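Local coordinates for rRNA adenine N-6-methyltransferase (Saccharopolyspora erythraea, PDB 6NVM), which dimethylates a single adenine of 23S rRNA at N6 using S-adenosyl-L-methionine, lowering ribosome affinity for macrolide, lincosamide and streptogramin B antibiotics, at residues N51-D55 / R56-A60; E283-L286 / R287-E290. All coordinates share one frame; numbering follows the deposited sequence.

Interaction 1 of 2, residues N51-D55 / R56-A60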
loop_
_atom_site.group_PDB
_atom_site.type_symbol
_atom_site.label_atom_id
_atom_site.label_comp_id
_atom_site.label_asym_id
_atom_site.label_seq_id
_atom_site.Cartn_x
_atom_site.Cartn_y
_atom_site.Cartn_z
ATOM N N ASN A 51 9.149 -18.058 -0.574
ATOM C CA ASN A 51 8.356 -18.294 0.629
ATOM C C ASN A 51 6.876 -18.436 0.288
ATOM O O ASN A 51 6.271 -17.528 -0.281
ATOM C CB ASN A 51 8.561 -17.164 1.636
ATOM C CG ASN A 51 10.000 -17.036 2.078
ATOM O OD1 ASN A 51 10.691 -18.036 2.277
ATOM N ND2 ASN A 51 10.466 -15.802 2.229
ATOM N N PHE A 52 6.297 -19.578 0.652
ATOM C CA PHE A 52 4.933 -19.931 0.280
ATOM C C PHE A 52 4.090 -20.049 1.541
ATOM O O PHE A 52 4.355 -20.903 2.391
ATOM C CB PHE A 52 4.908 -21.242 -0.510
ATOM C CG PHE A 52 5.719 -21.200 -1.770
ATOM C CD1 PHE A 52 7.102 -21.306 -1.724
ATOM C CD2 PHE A 52 5.104 -21.051 -3.000
ATOM C CE1 PHE A 52 7.855 -21.261 -2.883
ATOM C CE2 PHE A 52 5.852 -21.007 -4.166
ATOM C CZ PHE A 52 7.228 -21.112 -4.105
ATOM N N LEU A 53 3.080 -19.192 1.657
ATOM C CA LEU A 53 2.174 -19.238 2.798
ATOM C C LEU A 53 1.272 -20.463 2.693
ATOM O O LEU A 53 0.572 -20.641 1.692
ATOM C CB LEU A 53 1.344 -17.956 2.855
ATOM C CG LEU A 53 0.337 -17.836 4.003
ATOM C CD1 LEU A 53 1.040 -17.808 5.356
ATOM C CD2 LEU A 53 -0.526 -16.595 3.825
ATOM N N ARG A 54 1.282 -21.307 3.729
ATOM C CA ARG A 54 0.480 -22.523 3.746
ATOM C C ARG A 54 -0.659 -22.496 4.756
ATOM O O ARG A 54 -1.562 -23.328 4.660
ATOM C CB ARG A 54 1.371 -23.739 4.050
ATOM C CG ARG A 54 2.505 -23.947 3.052
ATOM C CD ARG A 54 1.991 -24.467 1.720
ATOM N NE ARG A 54 1.387 -25.789 1.861
ATOM C CZ ARG A 54 0.827 -26.474 0.868
ATOM N NH1 ARG A 54 0.780 -25.975 -0.360
ATOM N NH2 ARG A 54 0.306 -27.665 1.105
ATOM N N ASP A 55 -0.639 -21.567 5.711
ATOM C CA ASP A 55 -1.636 -21.536 6.773
ATOM C C ASP A 55 -2.996 -21.163 6.194
ATOM O O ASP A 55 -3.162 -20.080 5.623
ATOM C CB ASP A 55 -1.209 -20.537 7.849
ATOM C CG ASP A 55 -2.168 -20.484 9.022
ATOM O OD1 ASP A 55 -2.250 -21.474 9.781
ATOM O OD2 ASP A 55 -2.833 -19.440 9.192
ATOM N N ARG A 56 -3.970 -22.061 6.343
ATOM C CA ARG A 56 -5.268 -21.839 5.716
ATOM C C ARG A 56 -5.987 -20.650 6.339
ATOM O O ARG A 56 -6.686 -19.905 5.641
ATOM C CB ARG A 56 -6.123 -23.104 5.820
ATOM C CG ARG A 56 -5.580 -24.289 5.009
ATOM C CD ARG A 56 -6.474 -25.523 5.125
ATOM N NE ARG A 56 -7.860 -25.209 4.788
ATOM C CZ ARG A 56 -8.343 -25.150 3.549
ATOM N NH1 ARG A 56 -7.561 -25.398 2.499
ATOM N NH2 ARG A 56 -9.618 -24.840 3.357
ATOM N N LYS A 57 -5.824 -20.448 7.649
ATOM C CA LYS A 57 -6.513 -19.347 8.315
ATOM C C LYS A 57 -6.009 -18.001 7.813
ATOM O O LYS A 57 -6.797 -17.068 7.616
ATOM C CB LYS A 57 -6.331 -19.462 9.829
ATOM C CG LYS A 57 -6.975 -18.335 10.628
ATOM C CD LYS A 57 -6.695 -18.487 12.119
ATOM C CE LYS A 57 -7.292 -17.341 12.923
ATOM N NZ LYS A 57 -6.993 -17.463 14.378
ATOM N N THR A 58 -4.703 -17.878 7.602
ATOM C CA THR A 58 -4.160 -16.624 7.093
ATOM C C THR A 58 -4.590 -16.391 5.653
ATOM O O THR A 58 -4.942 -15.267 5.275
ATOM C CB THR A 58 -2.640 -16.639 7.207
ATOM O OG1 THR A 58 -2.282 -16.947 8.560
ATOM C CG2 THR A 58 -2.056 -15.288 6.817
ATOM N N ILE A 59 -4.572 -17.442 4.835
ATOM C CA ILE A 59 -5.005 -17.313 3.447
ATOM C C ILE A 59 -6.441 -16.798 3.384
ATOM O O ILE A 59 -6.757 -15.889 2.606
ATOM C CB ILE A 59 -4.826 -18.663 2.723
ATOM C CG1 ILE A 59 -3.325 -18.933 2.545
ATOM C CG2 ILE A 59 -5.544 -18.675 1.369
ATOM C CD1 ILE A 59 -2.987 -20.294 1.966
ATOM N N ALA A 60 -7.325 -17.354 4.212
ATOM C CA ALA A 60 -8.709 -16.882 4.240
ATOM C C ALA A 60 -8.782 -15.431 4.696
ATOM O O ALA A 60 -9.594 -14.648 4.189
ATOM C CB ALA A 60 -9.550 -17.774 5.155
#

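Interaction 2 of 2, residues E283-L286 / R287-E290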
loop_
_atom_site.group_PDB
_atom_site.type_symbol
_atom_site.label_atom_id
_atom_site.label_comp_id
_atom_site.label_asym_id
_atom_site.label_seq_id
_atom_site.Cartn_x
_atom_site.Cartn_y
_atom_site.Cartn_z
ATOM N N GLU A 283 -2.858 12.795 10.056
ATOM C CA GLU A 283 -3.902 13.750 10.402
ATOM C C GLU A 283 -3.303 15.087 10.823
ATOM O O GLU A 283 -3.921 16.134 10.618
ATOM C CB GLU A 283 -4.804 13.185 11.502
ATOM C CG GLU A 283 -4.077 12.740 12.761
ATOM C CD GLU A 283 -3.672 11.275 12.724
ATOM O OE1 GLU A 283 -3.591 10.690 11.614
ATOM O OE2 GLU A 283 -3.438 10.708 13.816
ATOM N N GLN A 284 -2.100 15.067 11.397
ATOM C CA GLN A 284 -1.419 16.311 11.749
ATOM C C GLN A 284 -0.898 17.029 10.508
ATOM O O GLN A 284 -0.983 18.257 10.417
ATOM C CB GLN A 284 -0.290 16.017 12.734
ATOM C CG GLN A 284 -0.817 15.556 14.086
ATOM C CD GLN A 284 0.272 15.129 15.037
ATOM O OE1 GLN A 284 1.081 14.263 14.720
ATOM N NE2 GLN A 284 0.299 15.739 16.217
ATOM N N TRP A 285 -0.367 16.282 9.535
ATOM C CA TRP A 285 0.077 16.901 8.291
ATOM C C TRP A 285 -1.071 17.616 7.586
ATOM O O TRP A 285 -0.890 18.713 7.044
ATOM C CB TRP A 285 0.683 15.847 7.366
ATOM C CG TRP A 285 2.047 15.361 7.761
ATOM C CD1 TRP A 285 2.375 14.110 8.195
ATOM C CD2 TRP A 285 3.270 16.107 7.730
ATOM N NE1 TRP A 285 3.723 14.033 8.442
ATOM C CE2 TRP A 285 4.295 15.247 8.167
ATOM C CE3 TRP A 285 3.595 17.422 7.385
ATOM C CZ2 TRP A 285 5.623 15.657 8.272
ATOM C CZ3 TRP A 285 4.918 17.827 7.486
ATOM C CH2 TRP A 285 5.913 16.947 7.927
ATOM N N LEU A 286 -2.257 17.003 7.571
ATOM C CA LEU A 286 -3.414 17.635 6.939
ATOM C C LEU A 286 -3.797 18.927 7.655
ATOM O O LEU A 286 -4.076 19.948 7.017
ATOM C CB LEU A 286 -4.599 16.673 6.932
ATOM C CG LEU A 286 -4.484 15.427 6.063
ATOM C CD1 LEU A 286 -5.675 14.499 6.332
ATOM C CD2 LEU A 286 -4.421 15.829 4.610
ATOM N N ARG A 287 -3.839 18.893 8.986
ATOM C CA ARG A 287 -4.161 20.099 9.744
ATOM C C ARG A 287 -3.096 21.172 9.547
ATOM O O ARG A 287 -3.416 22.358 9.407
ATOM C CB ARG A 287 -4.308 19.761 11.227
ATOM C CG ARG A 287 -5.628 19.076 11.582
ATOM C CD ARG A 287 -6.030 19.369 13.030
ATOM N NE ARG A 287 -5.015 18.913 13.976
ATOM C CZ ARG A 287 -4.913 17.665 14.422
ATOM N NH1 ARG A 287 -5.767 16.735 14.013
ATOM N NH2 ARG A 287 -3.954 17.345 15.278
ATOM N N LEU A 288 -1.825 20.771 9.541
ATOM C CA LEU A 288 -0.744 21.719 9.294
ATOM C C LEU A 288 -0.943 22.427 7.960
ATOM O O LEU A 288 -0.822 23.654 7.867
ATOM C CB LEU A 288 0.600 20.985 9.329
ATOM C CG LEU A 288 1.888 21.811 9.287
ATOM C CD1 LEU A 288 2.072 22.576 10.594
ATOM C CD2 LEU A 288 3.088 20.901 9.016
ATOM N N PHE A 289 -1.250 21.659 6.909
ATOM C CA PHE A 289 -1.430 22.251 5.589
ATOM C C PHE A 289 -2.665 23.136 5.555
ATOM O O PHE A 289 -2.647 24.217 4.959
ATOM C CB PHE A 289 -1.535 21.157 4.524
ATOM C CG PHE A 289 -1.843 21.696 3.154
ATOM C CD1 PHE A 289 -0.882 22.394 2.446
ATOM C CD2 PHE A 289 -3.097 21.527 2.590
ATOM C CE1 PHE A 289 -1.159 22.908 1.196
ATOM C CE2 PHE A 289 -3.383 22.040 1.336
ATOM C CZ PHE A 289 -2.413 22.734 0.640
ATOM N N GLU A 290 -3.749 22.683 6.188
ATOM C CA GLU A 290 -4.981 23.460 6.236
ATOM C C GLU A 290 -4.712 24.885 6.700
ATOM O O GLU A 290 -5.139 25.852 6.063
ATOM C CB GLU A 290 -5.971 22.760 7.163
ATOM C CG GLU A 290 -7.304 23.461 7.338
ATOM C CD GLU A 290 -8.228 22.699 8.279
ATOM O OE1 GLU A 290 -7.747 22.201 9.327
ATOM O OE2 GLU A 290 -9.430 22.588 7.960
#

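Interaction 1 of 2, residues N51-D55 / R56-A60
Asp-55 and Ile-59 close the first turn of helix 56-65, Ile-59 N donating to Asp-55 O over 3.1 Å in a nearly straight bond (N-H...O 166°), just after the short strand 52-53 ends. Asp-55 is the N-cap. Its CG lies anti to the backbone N (chi1 -178°), which swings the carboxylate back over the turn, and the one oxygen OD2 takes two bonds from Thr-58. The amide Thr-58 N reaches Asp-55 OD2 at 2.9 Å from above the carboxylate plane, whereas the hydroxyl Thr-58 OG1 donates at 2.6 Å on the anti side, 22° out of that plane. Two grips from one residue limit rotation of the carboxylate. Leu-53 CD2 meets the methyl Thr-58 CG2 at 3.6 Å, the two side chains crossing at about a right angle. The same CD2 lies 3.9 Å from Ile-59 CG1, where the two chains pass with opposed headings. Leu-53 is predicted to bind S-adenosyl-L-methionine, and its side chain lies about 6 Å from that of Ala-140, another predicted site residue. Strand 52-53 pairs antiparallel with 205-206, Ile-59 leans on Leu-83 and Glu-87 of helix 83-89, and Thr-58 packs on Glu-198 and Val-200 of strand 192-200.

Interaction 2 of 2, residues E283-L286 / R287-E290
Arg-287 starts the second half of this helical run by donating its backbone N to Glu-283 O at 3.2 Å, the longest of four successive i to i+4 bonds. Its side chain is bent at chi3 (-59°), folding the guanidinium back along the helix, where Glu-283 O sits 3.8 Å above one face, off-centre, nearer the edge of the group. At the end of the chain, Arg-287 NH2 lies 3.8 Å from Gln-284 CG, a van der Waals approach with the amide and guanidinium planes 60° apart. The polar ends of these two chains are engaged with other residues: Arg-287 NE and NH2 donate to the carbonyls of His-268 and Ala-269, and Gln-284 OE1 accepts from Arg-281 N.

Leu-288 follows, its N bonded to Gln-284 O at 2.8 Å. It runs alongside Trp-285 with the same heading, a course set by a chi1 of -172° that turns CG away from the backbone N, and its CD2 comes 3.9 Å from Trp-285 CE3 at a slant to the indole. Leu-288 goes on to Ala-265, Leu-266 and Ala-269 of helix 259-269, while Trp-285 packs against Met-237 and Cys-241 of helix 228-243.

Phe-289 N donates to Trp-285 O, and its ring reaches Arg-233 and Met-237. Last comes Glu-290, whose N binds Leu-286 O at 2.9 Å; its OE1 is hydrogen-bonded to His-268 NE2.

Within the turn, then, backbone bonds set the shape and the apolar pair adds dispersion. The charged ends of Arg-287 and Glu-290 bond to His-268 and Ala-269, tying helix 282-292 to the end of helix 259-269 within the helical C-terminal part that follows the Rossmann-like sheet, as in the Erm family.

Interactions 1 and 2 are both local, partly buried contacts, yet they lie on opposite sides of the chain's centre, with nearest atoms about 26 Å apart. Four of the eight touching residues are buried in interaction 2, but two of seven in interaction 1. Residues 51-60 join a short strand to the start of a helix beside the large mixed sheet of the methyltransferase fold and include predicted cofactor-binding residues; residues 283-290 form the middle of one helix, packed among other helices and away from the annotated sites. The chemistry follows the place. In interaction 1 a carboxylate accepts from one amide and one hydroxyl at a helix start. In interaction 2 four backbone bonds of the i to i+4 kind carry the contact, and polar side chains reach out to neighbouring parts of the fold.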